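Local structure of hypothetical protein (Aquifex aeolicus, 2HEK) at residues A[308-313]-A[355-360]; A[290-295]-A[350-355]; A[107-112]-A[137-142]; A[8-13]-A[59-64]. The protein is of unknown function but carries a zinc-binding HD domain, binds GDP at sites away from the zinc, and may act as a dGTPase. All blocks are in the same frame, centred on the assembly; numbering follows the deposited sequence.

Interaction 1: residues A[308-313]-A[355-360]; sequences QEKVRF and YVDRQL
Arg312 and Tyr355 form an antiparallel hydrogen-bonded pair: Arg312 N donates to Tyr355 O at 2.8 Å, and Tyr355 N returns a nearly straight bond to Arg312 O (173° at the hydrogen). A third backbone bond, Asp357 N to Lys310 O (3.0 Å), extends the pairing past the end of the strand. Between these bonds Val311 and Val356 make the non-hydrogen-bonded pair, with CG1 of each meeting CG1 of the other at 3.7 Å. Among the charged groups, Lys310, its chain bent at chi2 (-78°), runs alongside Asp357 in a long salt bridge, NZ to OD1 3.6 Å. Asp357 OD2 uses its anti lone pair to accept from Gln359 N, an Asx turn. Arg312 curls back on its own segment, NH1 donating to Glu309 O and Val311 O, while NE pairs with Glu235. The apolar remainder is Leu360 CD1, which lies 3.5 Å from Lys310 CB as the two side chains cross at about a right angle. Helix 292-305 covers the valine face through Leu302 and Leu303. Helix 224-240 lies against the Arg312 and Tyr355 face, and strand 284-289 flanks strand 349-356 on its other edge.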
# COMPACT_ATOMS: atom_id res chain seq x y z
N GLN A 308 -8.24 20.34 -44.64
CA GLN A 308 -8.54 19.12 -43.89
C GLN A 308 -7.27 18.43 -43.35
O GLN A 308 -7.24 18.02 -42.19
CB GLN A 308 -9.38 18.16 -44.75
CG GLN A 308 -10.73 18.76 -45.21
CD GLN A 308 -11.49 17.87 -46.20
OE1 GLN A 308 -12.02 16.82 -45.84
NE2 GLN A 308 -11.57 18.32 -47.46
N GLU A 309 -6.25 18.33 -44.20
CA GLU A 309 -4.95 17.72 -43.86
C GLU A 309 -4.32 18.23 -42.57
O GLU A 309 -3.58 17.49 -41.91
CB GLU A 309 -3.95 17.97 -44.99
CG GLU A 309 -3.93 16.93 -46.09
CD GLU A 309 -2.67 17.04 -46.99
OE1 GLU A 309 -2.32 16.01 -47.64
OE2 GLU A 309 -2.04 18.13 -47.04
N LYS A 310 -4.57 19.50 -42.24
CA LYS A 310 -3.94 20.16 -41.10
C LYS A 310 -4.71 20.00 -39.80
O LYS A 310 -4.38 20.62 -38.80
CB LYS A 310 -3.73 21.65 -41.38
CG LYS A 310 -2.81 21.97 -42.57
CD LYS A 310 -1.33 21.82 -42.22
CE LYS A 310 -0.45 22.00 -43.47
NZ LYS A 310 0.95 21.53 -43.25
N VAL A 311 -5.76 19.19 -39.81
CA VAL A 311 -6.59 19.06 -38.61
C VAL A 311 -6.99 17.62 -38.40
O VAL A 311 -7.09 16.85 -39.37
CB VAL A 311 -7.88 19.94 -38.67
CG1 VAL A 311 -7.55 21.43 -38.66
CG2 VAL A 311 -8.72 19.56 -39.87
N ARG A 312 -7.23 17.26 -37.14
CA ARG A 312 -7.79 15.94 -36.85
C ARG A 312 -8.92 16.07 -35.84
O ARG A 312 -8.89 16.96 -35.00
CB ARG A 312 -6.70 14.98 -36.36
CG ARG A 312 -5.63 14.70 -37.41
CD ARG A 312 -6.17 13.77 -38.50
NE ARG A 312 -5.14 13.34 -39.44
CZ ARG A 312 -4.51 14.14 -40.30
NH1 ARG A 312 -4.79 15.44 -40.34
NH2 ARG A 312 -3.59 13.64 -41.12
N PHE A 313 -9.92 15.21 -35.95
CA PHE A 313 -11.07 15.22 -35.05
C PHE A 313 -11.12 13.88 -34.32
O PHE A 313 -10.68 12.85 -34.85
CB PHE A 313 -12.37 15.50 -35.83
CG PHE A 313 -12.30 16.75 -36.65
CD1 PHE A 313 -12.02 16.69 -38.02
CD2 PHE A 313 -12.43 17.99 -36.05
CE1 PHE A 313 -11.91 17.85 -38.78
CE2 PHE A 313 -12.31 19.17 -36.79
CZ PHE A 313 -12.05 19.11 -38.16
N TYR A 355 -7.80 18.70 -32.99
CA TYR A 355 -6.36 18.87 -32.95
C TYR A 355 -5.91 19.58 -34.22
O TYR A 355 -6.45 19.29 -35.30
CB TYR A 355 -5.70 17.49 -32.98
CG TYR A 355 -6.05 16.60 -31.79
CD1 TYR A 355 -7.03 15.63 -31.90
CD2 TYR A 355 -5.37 16.72 -30.56
CE1 TYR A 355 -7.35 14.77 -30.82
CE2 TYR A 355 -5.67 15.87 -29.48
CZ TYR A 355 -6.67 14.91 -29.62
OH TYR A 355 -7.01 14.06 -28.59
N VAL A 356 -4.91 20.44 -34.11
CA VAL A 356 -4.35 21.12 -35.29
C VAL A 356 -2.82 21.06 -35.36
O VAL A 356 -2.14 21.07 -34.34
CB VAL A 356 -4.78 22.61 -35.36
CG1 VAL A 356 -6.28 22.71 -35.45
CG2 VAL A 356 -4.31 23.36 -34.15
N ASP A 357 -2.31 20.98 -36.59
CA ASP A 357 -0.88 21.14 -36.86
C ASP A 357 -0.29 22.20 -35.95
O ASP A 357 -0.84 23.29 -35.83
CB ASP A 357 -0.69 21.52 -38.33
CG ASP A 357 0.76 21.46 -38.78
OD1 ASP A 357 1.05 20.69 -39.73
OD2 ASP A 357 1.61 22.17 -38.18
N ARG A 358 0.82 21.90 -35.29
CA ARG A 358 1.35 22.84 -34.28
C ARG A 358 1.80 24.20 -34.84
O ARG A 358 1.84 25.20 -34.11
CB ARG A 358 2.41 22.17 -33.38
CG ARG A 358 3.77 21.92 -34.04
CD ARG A 358 4.81 21.61 -32.97
NE ARG A 358 6.14 22.13 -33.31
CZ ARG A 358 7.09 22.42 -32.41
NH1 ARG A 358 6.85 22.27 -31.11
NH2 ARG A 358 8.27 22.87 -32.81
N GLN A 359 2.12 24.24 -36.13
CA GLN A 359 2.47 25.50 -36.81
C GLN A 359 1.27 26.46 -36.88
O GLN A 359 1.40 27.65 -36.58
CB GLN A 359 3.01 25.23 -38.23
CG GLN A 359 4.31 24.43 -38.28
CD GLN A 359 4.59 23.84 -39.68
OE1 GLN A 359 3.72 23.84 -40.57
NE2 GLN A 359 5.81 23.34 -39.87
N LEU A 360 0.10 25.93 -37.25
CA LEU A 360 -1.14 26.71 -37.39
C LEU A 360 -1.93 26.94 -36.10
O LEU A 360 -3.00 27.54 -36.12
CB LEU A 360 -2.07 26.01 -38.37
CG LEU A 360 -1.56 25.52 -39.72
CD1 LEU A 360 -2.73 24.89 -40.43
CD2 LEU A 360 -0.97 26.64 -40.57

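Interaction 2: residues A[290-295]-A[350-355]; sequences ENYEKF and KLYRIY
Tyr352 meets both Tyr292 and Phe295, the three rings forming an aromatic cluster. Tyr292 turns an edge onto one face of the Tyr352 ring, a T-shaped pair with planes at 79° and Tyr292 CD1 3.6 Å from Tyr352 CE2. Phe295 is met differently: CB of Tyr352 stands over its face, 3.4 Å from Phe295 CG, and the two rings, though more nearly parallel, are slid so far apart that they barely overlap. Further along the strand, Ile354 CG1 approaches Phe295 CE1 at 3.7 Å. Backbone atoms lie at the edge of the Tyr352 ring, with Glu290 O 3.6 Å from Tyr352 CE1, and Glu290 CG in turn rests 3.3 Å from Lys350 O. Cut back to an alanine, Tyr352 would keep its CB over Phe295 but would probably leave the edge of Tyr292 without a ring to meet and Glu317 OE2 without its hydroxyl partner. The fold here is a split beta-alpha-beta unit: helix 292-305 joins the parallel strands 284-289 and 311-318, and strand 349-356 runs antiparallel between them. Asn291 is the N-cap of that helix, its OD1 accepting from Lys294 N at 2.8 Å. In the first turn Tyr292 and Phe295 both have CG anti to the backbone N (chi1 -173° and 171°), which brings their rings to the sheet. CB of Arg353 points away from the helix; its NE bonds Ser288 OG and its NH1 bonds Phe222 O. Leu339 of the second subunit packs on Glu290.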
# COMPACT_ATOMS: atom_id res chain seq x y z
N GLU A 290 -17.11 18.48 -23.82
CA GLU A 290 -18.14 17.49 -23.61
C GLU A 290 -19.41 17.87 -24.39
O GLU A 290 -20.41 17.16 -24.32
CB GLU A 290 -18.48 17.37 -22.13
CG GLU A 290 -17.39 16.64 -21.40
CD GLU A 290 -17.50 16.77 -19.91
OE1 GLU A 290 -18.50 16.31 -19.32
OE2 GLU A 290 -16.57 17.33 -19.30
N ASN A 291 -19.37 19.00 -25.11
CA ASN A 291 -20.56 19.59 -25.73
C ASN A 291 -20.49 19.36 -27.21
O ASN A 291 -19.66 19.98 -27.87
CB ASN A 291 -20.56 21.08 -25.37
CG ASN A 291 -21.64 21.88 -26.09
OD1 ASN A 291 -22.10 21.55 -27.18
ND2 ASN A 291 -22.04 22.97 -25.46
N TYR A 292 -21.34 18.48 -27.73
CA TYR A 292 -21.31 18.12 -29.14
C TYR A 292 -21.56 19.32 -30.04
O TYR A 292 -20.97 19.41 -31.13
CB TYR A 292 -22.29 17.01 -29.46
CG TYR A 292 -22.16 16.48 -30.88
CD1 TYR A 292 -21.20 15.53 -31.21
CD2 TYR A 292 -23.02 16.94 -31.91
CE1 TYR A 292 -21.08 15.02 -32.52
CE2 TYR A 292 -22.91 16.42 -33.23
CZ TYR A 292 -21.94 15.47 -33.51
OH TYR A 292 -21.82 14.96 -34.79
N GLU A 293 -22.41 20.24 -29.59
CA GLU A 293 -22.72 21.42 -30.39
C GLU A 293 -21.51 22.35 -30.53
O GLU A 293 -21.22 22.78 -31.64
CB GLU A 293 -23.93 22.19 -29.85
CG GLU A 293 -24.50 23.14 -30.91
CD GLU A 293 -25.73 23.93 -30.45
OE1 GLU A 293 -26.34 23.61 -29.39
OE2 GLU A 293 -26.07 24.89 -31.18
N LYS A 294 -20.81 22.64 -29.44
CA LYS A 294 -19.57 23.42 -29.51
C LYS A 294 -18.53 22.77 -30.45
O LYS A 294 -17.92 23.43 -31.31
CB LYS A 294 -19.00 23.63 -28.11
CG LYS A 294 -17.91 24.69 -27.97
CD LYS A 294 -17.34 24.66 -26.55
CE LYS A 294 -16.78 26.02 -26.11
NZ LYS A 294 -15.34 26.23 -26.46
N PHE A 295 -18.36 21.46 -30.30
CA PHE A 295 -17.53 20.67 -31.23
C PHE A 295 -17.95 20.86 -32.69
O PHE A 295 -17.12 21.23 -33.52
CB PHE A 295 -17.56 19.18 -30.83
CG PHE A 295 -16.91 18.26 -31.83
CD1 PHE A 295 -15.52 18.25 -32.00
CD2 PHE A 295 -17.68 17.39 -32.59
CE1 PHE A 295 -14.92 17.40 -32.92
CE2 PHE A 295 -17.10 16.54 -33.52
CZ PHE A 295 -15.70 16.53 -33.67
N LYS A 350 -18.34 11.33 -22.61
CA LYS A 350 -18.48 11.90 -23.97
C LYS A 350 -17.46 12.98 -24.13
O LYS A 350 -17.53 13.99 -23.43
CB LYS A 350 -19.88 12.51 -24.14
CG LYS A 350 -21.00 11.49 -24.30
CD LYS A 350 -22.38 12.13 -24.08
CE LYS A 350 -22.91 12.85 -25.31
NZ LYS A 350 -23.37 11.87 -26.36
N LEU A 351 -16.50 12.80 -25.04
CA LEU A 351 -15.47 13.80 -25.22
C LEU A 351 -15.25 14.03 -26.69
O LEU A 351 -15.19 13.06 -27.47
CB LEU A 351 -14.14 13.36 -24.56
CG LEU A 351 -14.05 13.30 -23.02
CD1 LEU A 351 -12.94 12.32 -22.58
CD2 LEU A 351 -13.80 14.67 -22.41
N TYR A 352 -15.11 15.29 -27.07
CA TYR A 352 -14.88 15.62 -28.49
C TYR A 352 -13.65 16.46 -28.55
O TYR A 352 -13.52 17.42 -27.82
CB TYR A 352 -16.11 16.38 -29.08
CG TYR A 352 -17.37 15.68 -28.71
CD1 TYR A 352 -18.11 16.10 -27.61
CD2 TYR A 352 -17.78 14.54 -29.40
CE1 TYR A 352 -19.26 15.42 -27.24
CE2 TYR A 352 -18.89 13.85 -29.01
CZ TYR A 352 -19.63 14.31 -27.94
OH TYR A 352 -20.74 13.62 -27.56
N ARG A 353 -12.72 16.07 -29.40
CA ARG A 353 -11.46 16.79 -29.46
C ARG A 353 -11.19 17.29 -30.86
O ARG A 353 -11.49 16.60 -31.83
CB ARG A 353 -10.28 15.90 -28.99
CG ARG A 353 -10.03 15.99 -27.48
CD ARG A 353 -11.03 15.20 -26.69
NE ARG A 353 -10.61 15.13 -25.27
CZ ARG A 353 -9.99 14.08 -24.72
NH1 ARG A 353 -9.74 12.97 -25.43
NH2 ARG A 353 -9.65 14.13 -23.42
N ILE A 354 -10.59 18.46 -30.95
CA ILE A 354 -10.07 18.94 -32.25
C ILE A 354 -8.59 19.23 -32.08
O ILE A 354 -8.18 19.90 -31.14
CB ILE A 354 -10.80 20.23 -32.78
CG1 ILE A 354 -12.30 19.97 -32.94
CG2 ILE A 354 -10.22 20.67 -34.14
CD1 ILE A 354 -13.13 21.24 -33.26
N TYR A 355 -7.80 18.70 -32.99
CA TYR A 355 -6.36 18.87 -32.95
C TYR A 355 -5.91 19.58 -34.22
O TYR A 355 -6.45 19.29 -35.30
CB TYR A 355 -5.70 17.49 -32.98
CG TYR A 355 -6.05 16.60 -31.79
CD1 TYR A 355 -7.03 15.63 -31.90
CD2 TYR A 355 -5.37 16.72 -30.56
CE1 TYR A 355 -7.35 14.77 -30.82
CE2 TYR A 355 -5.67 15.87 -29.48
CZ TYR A 355 -6.67 14.91 -29.62
OH TYR A 355 -7.01 14.06 -28.59

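Interaction 3: residues A[107-112]-A[137-142]; sequences DFTERV and ITLGKP
The carboxylate of Asp107 takes a methyl group of Leu139 over one face: Leu139 CD2 stands above the plane, 3.4 Å from Asp107 OD1 and 3.6 Å from Asp107 CG. On the anti side of OD1, tilted 19° from the carboxylate plane, Thr109 N donates a bond of 2.8 Å to that oxygen within its own segment. Leu139 reaches this position with CG anti to its carbonyl carbon (chi1 -59°), and both of its methyls are used. CD2 also touches Thr109 CB at 3.8 Å, and CD1 lies 4.1 Å from Asp107 CB and near Glu110 CB. Beside them Thr109 and Thr138 reach toward each other tip to tip, CG2 to CG2 at 4.1 Å. Two helix ends of the all-helical HD domain meet in this contact: Asp107 is the N-cap of helix 108-115, and helix 128-139 finishes in a Schellman motif, with Gly140 at positive phi and Gly140 N bonded back to Ile137 O. An alanine at the cap would keep only the CB touch on Leu139 CD1, and would probably leave Thr109 N without its acceptor and Leu139 CD2 without the carboxylate it packs on. Glu110 turns its carboxylate to Lys114. Thr138 OG1 is bonded to Ala80 O; the Thr138 side chain touches His84, which precedes the zinc ligand Asp85 in the chain, and lies about 9 Å from the bound zinc (nearest atoms).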
# COMPACT_ATOMS: atom_id res chain seq x y z
N ASP A 107 -9.89 -14.13 -37.43
CA ASP A 107 -9.27 -13.55 -36.25
C ASP A 107 -7.83 -14.08 -36.14
O ASP A 107 -7.60 -15.29 -36.24
CB ASP A 107 -10.12 -13.89 -35.02
CG ASP A 107 -9.69 -13.16 -33.77
OD1 ASP A 107 -8.61 -13.51 -33.26
OD2 ASP A 107 -10.43 -12.27 -33.29
N PHE A 108 -6.86 -13.18 -35.97
CA PHE A 108 -5.45 -13.57 -35.87
C PHE A 108 -5.13 -14.43 -34.65
O PHE A 108 -4.20 -15.22 -34.69
CB PHE A 108 -4.53 -12.35 -35.95
CG PHE A 108 -4.25 -11.90 -37.35
CD1 PHE A 108 -5.04 -10.94 -37.96
CD2 PHE A 108 -3.20 -12.47 -38.08
CE1 PHE A 108 -4.78 -10.53 -39.28
CE2 PHE A 108 -2.94 -12.07 -39.38
CZ PHE A 108 -3.73 -11.09 -39.98
N THR A 109 -5.92 -14.31 -33.58
CA THR A 109 -5.73 -15.19 -32.40
C THR A 109 -6.01 -16.63 -32.77
O THR A 109 -5.27 -17.51 -32.36
CB THR A 109 -6.60 -14.78 -31.20
OG1 THR A 109 -6.19 -13.48 -30.77
CG2 THR A 109 -6.43 -15.75 -30.05
N GLU A 110 -7.09 -16.87 -33.52
CA GLU A 110 -7.42 -18.20 -34.00
C GLU A 110 -6.33 -18.69 -34.94
O GLU A 110 -5.90 -19.83 -34.80
CB GLU A 110 -8.82 -18.29 -34.67
CG GLU A 110 -9.13 -19.71 -35.25
CD GLU A 110 -10.57 -19.84 -35.77
OE1 GLU A 110 -11.26 -18.81 -35.82
OE2 GLU A 110 -11.04 -20.95 -36.12
N ARG A 111 -5.85 -17.85 -35.86
CA ARG A 111 -4.81 -18.23 -36.78
C ARG A 111 -3.50 -18.64 -36.10
O ARG A 111 -2.89 -19.63 -36.48
CB ARG A 111 -4.55 -17.08 -37.78
CG ARG A 111 -5.70 -16.82 -38.72
CD ARG A 111 -5.26 -16.03 -39.94
NE ARG A 111 -4.19 -16.72 -40.67
CZ ARG A 111 -3.41 -16.14 -41.56
NH1 ARG A 111 -3.58 -14.85 -41.85
NH2 ARG A 111 -2.47 -16.84 -42.18
N VAL A 112 -3.09 -17.87 -35.10
CA VAL A 112 -1.84 -18.15 -34.36
C VAL A 112 -1.97 -19.49 -33.59
O VAL A 112 -1.05 -20.31 -33.57
CB VAL A 112 -1.41 -16.96 -33.46
CG1 VAL A 112 -0.24 -17.35 -32.57
CG2 VAL A 112 -1.04 -15.75 -34.30
N ILE A 137 -14.13 -19.83 -26.81
CA ILE A 137 -14.14 -19.27 -25.47
C ILE A 137 -13.25 -18.02 -25.44
O ILE A 137 -13.69 -16.94 -25.00
CB ILE A 137 -13.71 -20.33 -24.44
CG1 ILE A 137 -14.84 -21.36 -24.28
CG2 ILE A 137 -13.33 -19.69 -23.03
CD1 ILE A 137 -14.39 -22.65 -23.71
N THR A 138 -12.04 -18.14 -25.97
CA THR A 138 -11.13 -17.02 -25.93
C THR A 138 -11.55 -15.86 -26.85
O THR A 138 -11.21 -14.71 -26.56
CB THR A 138 -9.64 -17.42 -26.15
OG1 THR A 138 -8.82 -16.48 -25.44
CG2 THR A 138 -9.26 -17.44 -27.65
N LEU A 139 -12.27 -16.14 -27.93
CA LEU A 139 -12.69 -15.06 -28.81
C LEU A 139 -14.02 -14.46 -28.42
O LEU A 139 -14.49 -13.54 -29.08
CB LEU A 139 -12.77 -15.52 -30.26
CG LEU A 139 -11.50 -16.07 -30.87
CD1 LEU A 139 -11.79 -16.51 -32.30
CD2 LEU A 139 -10.42 -15.03 -30.84
N GLY A 140 -14.63 -14.98 -27.37
CA GLY A 140 -15.99 -14.57 -27.01
C GLY A 140 -17.06 -14.95 -28.06
O GLY A 140 -18.00 -14.19 -28.29
N LYS A 141 -16.91 -16.11 -28.71
CA LYS A 141 -17.92 -16.61 -29.65
C LYS A 141 -18.45 -18.01 -29.29
O LYS A 141 -18.30 -18.94 -30.07
CB LYS A 141 -17.36 -16.62 -31.07
CG LYS A 141 -16.65 -15.36 -31.44
CD LYS A 141 -16.87 -15.03 -32.89
CE LYS A 141 -16.59 -13.55 -33.15
NZ LYS A 141 -17.35 -13.05 -34.33
N PRO A 142 -19.07 -18.15 -28.09
CA PRO A 142 -19.53 -19.46 -27.66
C PRO A 142 -20.67 -19.97 -28.53
O PRO A 142 -21.38 -19.17 -29.16
CB PRO A 142 -20.07 -19.19 -26.26
CG PRO A 142 -20.47 -17.75 -26.28
CD PRO A 142 -19.41 -17.11 -27.10

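Interaction 4: residues A[8-13]-A[59-64]; sequences PLYGFV and YHITER
Tyr10 and His60 run past one another head to foot, their rings inclined at 39° in a pairing that is neither a stack nor edge-to-face. His60 CD2 comes over one face of the tyrosine, 3.4 Å from Tyr10 CG, while Leu9 CB covers the centre of the opposite face, so the phenol ring is clasped on both sides. The imidazole of His60 is carried out from the helix toward the strand by a first torsion of 173°, with CG anti to the backbone N. At its far end Tyr10 crosses Ile61 at about a right angle, with OH 3.3 Å from Ile61 CG1. That hydroxyl is hydrogen-bonded to Asp164 OD2, which fixes the end of the ring that Ile61 touches. Val13 meets the base of the histidine obliquely: CG1 and CG2 each lie 3.8 Å from His60 CB, and CG1 also comes to 4.2 Å from Tyr59 CD1. One turn along the helix, Arg64 folds back so that His60 CE1 lies over a face of its guanidinium, offset toward the rim. Tyr10 and Gly11 together face Asp7 as a classic beta bulge at the start of strand 11-13. This strand and helix 59-64 run almost perpendicular, at 88°. Strand 2-7 pairs with strand 11-16, Val13 bonding Phe5 through the backbone. Helix 51-69 carries the zinc ligand His54, and helix 160-173, with zinc ligand Asp161, brings Asp164 and Arg168 to Tyr10 and Ser160 to Ile61.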
# COMPACT_ATOMS: atom_id res chain seq x y z
N PRO A 8 4.54 -8.02 -9.79
CA PRO A 8 4.29 -7.04 -8.72
C PRO A 8 2.80 -6.83 -8.44
O PRO A 8 2.46 -6.34 -7.35
CB PRO A 8 4.91 -5.74 -9.28
CG PRO A 8 4.96 -5.95 -10.78
CD PRO A 8 5.25 -7.42 -10.94
N LEU A 9 1.91 -7.23 -9.36
CA LEU A 9 0.48 -7.11 -9.08
C LEU A 9 0.01 -8.18 -8.09
O LEU A 9 -0.93 -7.96 -7.35
CB LEU A 9 -0.35 -7.21 -10.37
CG LEU A 9 -0.61 -5.88 -11.09
CD1 LEU A 9 0.69 -5.17 -11.58
CD2 LEU A 9 -1.51 -6.25 -12.20
N TYR A 10 0.64 -9.35 -8.10
CA TYR A 10 0.04 -10.51 -7.41
C TYR A 10 1.00 -11.18 -6.45
O TYR A 10 0.59 -12.06 -5.72
CB TYR A 10 -0.40 -11.57 -8.44
CG TYR A 10 -1.40 -11.00 -9.42
CD1 TYR A 10 -1.13 -11.00 -10.79
CD2 TYR A 10 -2.59 -10.40 -8.96
CE1 TYR A 10 -2.04 -10.44 -11.70
CE2 TYR A 10 -3.49 -9.82 -9.88
CZ TYR A 10 -3.22 -9.87 -11.22
OH TYR A 10 -4.09 -9.34 -12.12
N GLY A 11 2.26 -10.78 -6.48
CA GLY A 11 3.31 -11.50 -5.73
C GLY A 11 3.98 -12.49 -6.68
O GLY A 11 5.03 -12.20 -7.28
N PHE A 12 3.40 -13.67 -6.83
CA PHE A 12 3.92 -14.68 -7.80
C PHE A 12 2.76 -15.24 -8.59
O PHE A 12 1.66 -15.34 -8.07
CB PHE A 12 4.64 -15.80 -7.06
CG PHE A 12 5.96 -15.38 -6.49
CD1 PHE A 12 7.13 -15.50 -7.26
CD2 PHE A 12 6.04 -14.82 -5.22
CE1 PHE A 12 8.36 -15.09 -6.74
CE2 PHE A 12 7.28 -14.39 -4.71
CZ PHE A 12 8.42 -14.53 -5.47
N VAL A 13 2.99 -15.56 -9.86
CA VAL A 13 2.04 -16.34 -10.65
C VAL A 13 2.59 -17.76 -10.86
O VAL A 13 3.69 -17.94 -11.38
CB VAL A 13 1.74 -15.64 -11.99
CG1 VAL A 13 0.88 -16.55 -12.93
CG2 VAL A 13 1.08 -14.25 -11.71
N TYR A 59 -4.15 -15.43 -17.01
CA TYR A 59 -4.08 -16.82 -16.56
C TYR A 59 -4.27 -16.90 -15.03
O TYR A 59 -5.05 -17.69 -14.55
CB TYR A 59 -2.74 -17.41 -16.96
CG TYR A 59 -2.40 -18.78 -16.39
CD1 TYR A 59 -1.81 -18.93 -15.12
CD2 TYR A 59 -2.62 -19.93 -17.17
CE1 TYR A 59 -1.49 -20.23 -14.61
CE2 TYR A 59 -2.29 -21.21 -16.69
CZ TYR A 59 -1.72 -21.36 -15.41
OH TYR A 59 -1.41 -22.64 -14.97
N HIS A 60 -3.57 -16.07 -14.26
CA HIS A 60 -3.66 -16.09 -12.80
C HIS A 60 -5.04 -15.65 -12.27
O HIS A 60 -5.63 -16.30 -11.38
CB HIS A 60 -2.56 -15.16 -12.24
CG HIS A 60 -2.65 -14.95 -10.77
ND1 HIS A 60 -2.26 -15.91 -9.86
CD2 HIS A 60 -3.11 -13.90 -10.04
CE1 HIS A 60 -2.46 -15.46 -8.63
NE2 HIS A 60 -2.97 -14.24 -8.72
N ILE A 61 -5.59 -14.57 -12.83
CA ILE A 61 -6.94 -14.14 -12.41
C ILE A 61 -8.02 -15.16 -12.83
O ILE A 61 -8.96 -15.42 -12.07
CB ILE A 61 -7.29 -12.71 -12.93
CG1 ILE A 61 -6.39 -11.70 -12.23
CG2 ILE A 61 -8.79 -12.34 -12.62
CD1 ILE A 61 -6.67 -11.59 -10.70
N THR A 62 -7.87 -15.75 -14.02
CA THR A 62 -8.79 -16.80 -14.46
C THR A 62 -8.78 -17.95 -13.46
O THR A 62 -9.85 -18.45 -13.10
CB THR A 62 -8.43 -17.33 -15.86
OG1 THR A 62 -8.46 -16.22 -16.79
CG2 THR A 62 -9.46 -18.38 -16.32
N GLU A 63 -7.59 -18.38 -13.03
CA GLU A 63 -7.44 -19.42 -11.97
C GLU A 63 -8.25 -19.08 -10.74
O GLU A 63 -9.03 -19.92 -10.22
CB GLU A 63 -5.97 -19.61 -11.59
CG GLU A 63 -5.65 -20.83 -10.67
CD GLU A 63 -4.16 -21.13 -10.68
OE1 GLU A 63 -3.37 -20.23 -10.29
OE2 GLU A 63 -3.76 -22.25 -11.12
N ARG A 64 -8.07 -17.85 -10.26
CA ARG A 64 -8.73 -17.37 -9.06
C ARG A 64 -10.24 -17.41 -9.21
O ARG A 64 -10.96 -17.90 -8.32
CB ARG A 64 -8.26 -15.94 -8.74
CG ARG A 64 -6.84 -15.85 -8.18
CD ARG A 64 -6.80 -16.24 -6.70
NE ARG A 64 -5.51 -15.94 -6.07
CZ ARG A 64 -4.48 -16.79 -5.98
NH1 ARG A 64 -4.57 -18.02 -6.47
NH2 ARG A 64 -3.35 -16.41 -5.38

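Interactions 1 and 2 share strand 349-356 and Tyr355, and they touch where Phe313 packs on Ile354 and Phe295. Interaction 1 pairs that strand with its neighbour through backbone bonds, whereas interaction 2 lays a helix start on one face of the same sheet through aromatic rings. Both are only partly buried and lie on the same side of the chain's centre, near a bound GDP. Interactions 3 and 4 belong to the zinc-binding region, their centres about 22 Å apart and not touching. Interaction 4 is the buried one, with rings and aliphatic groups between strand and helix; interaction 3 is smaller and partly buried, joining two helix ends mainly through one leucine.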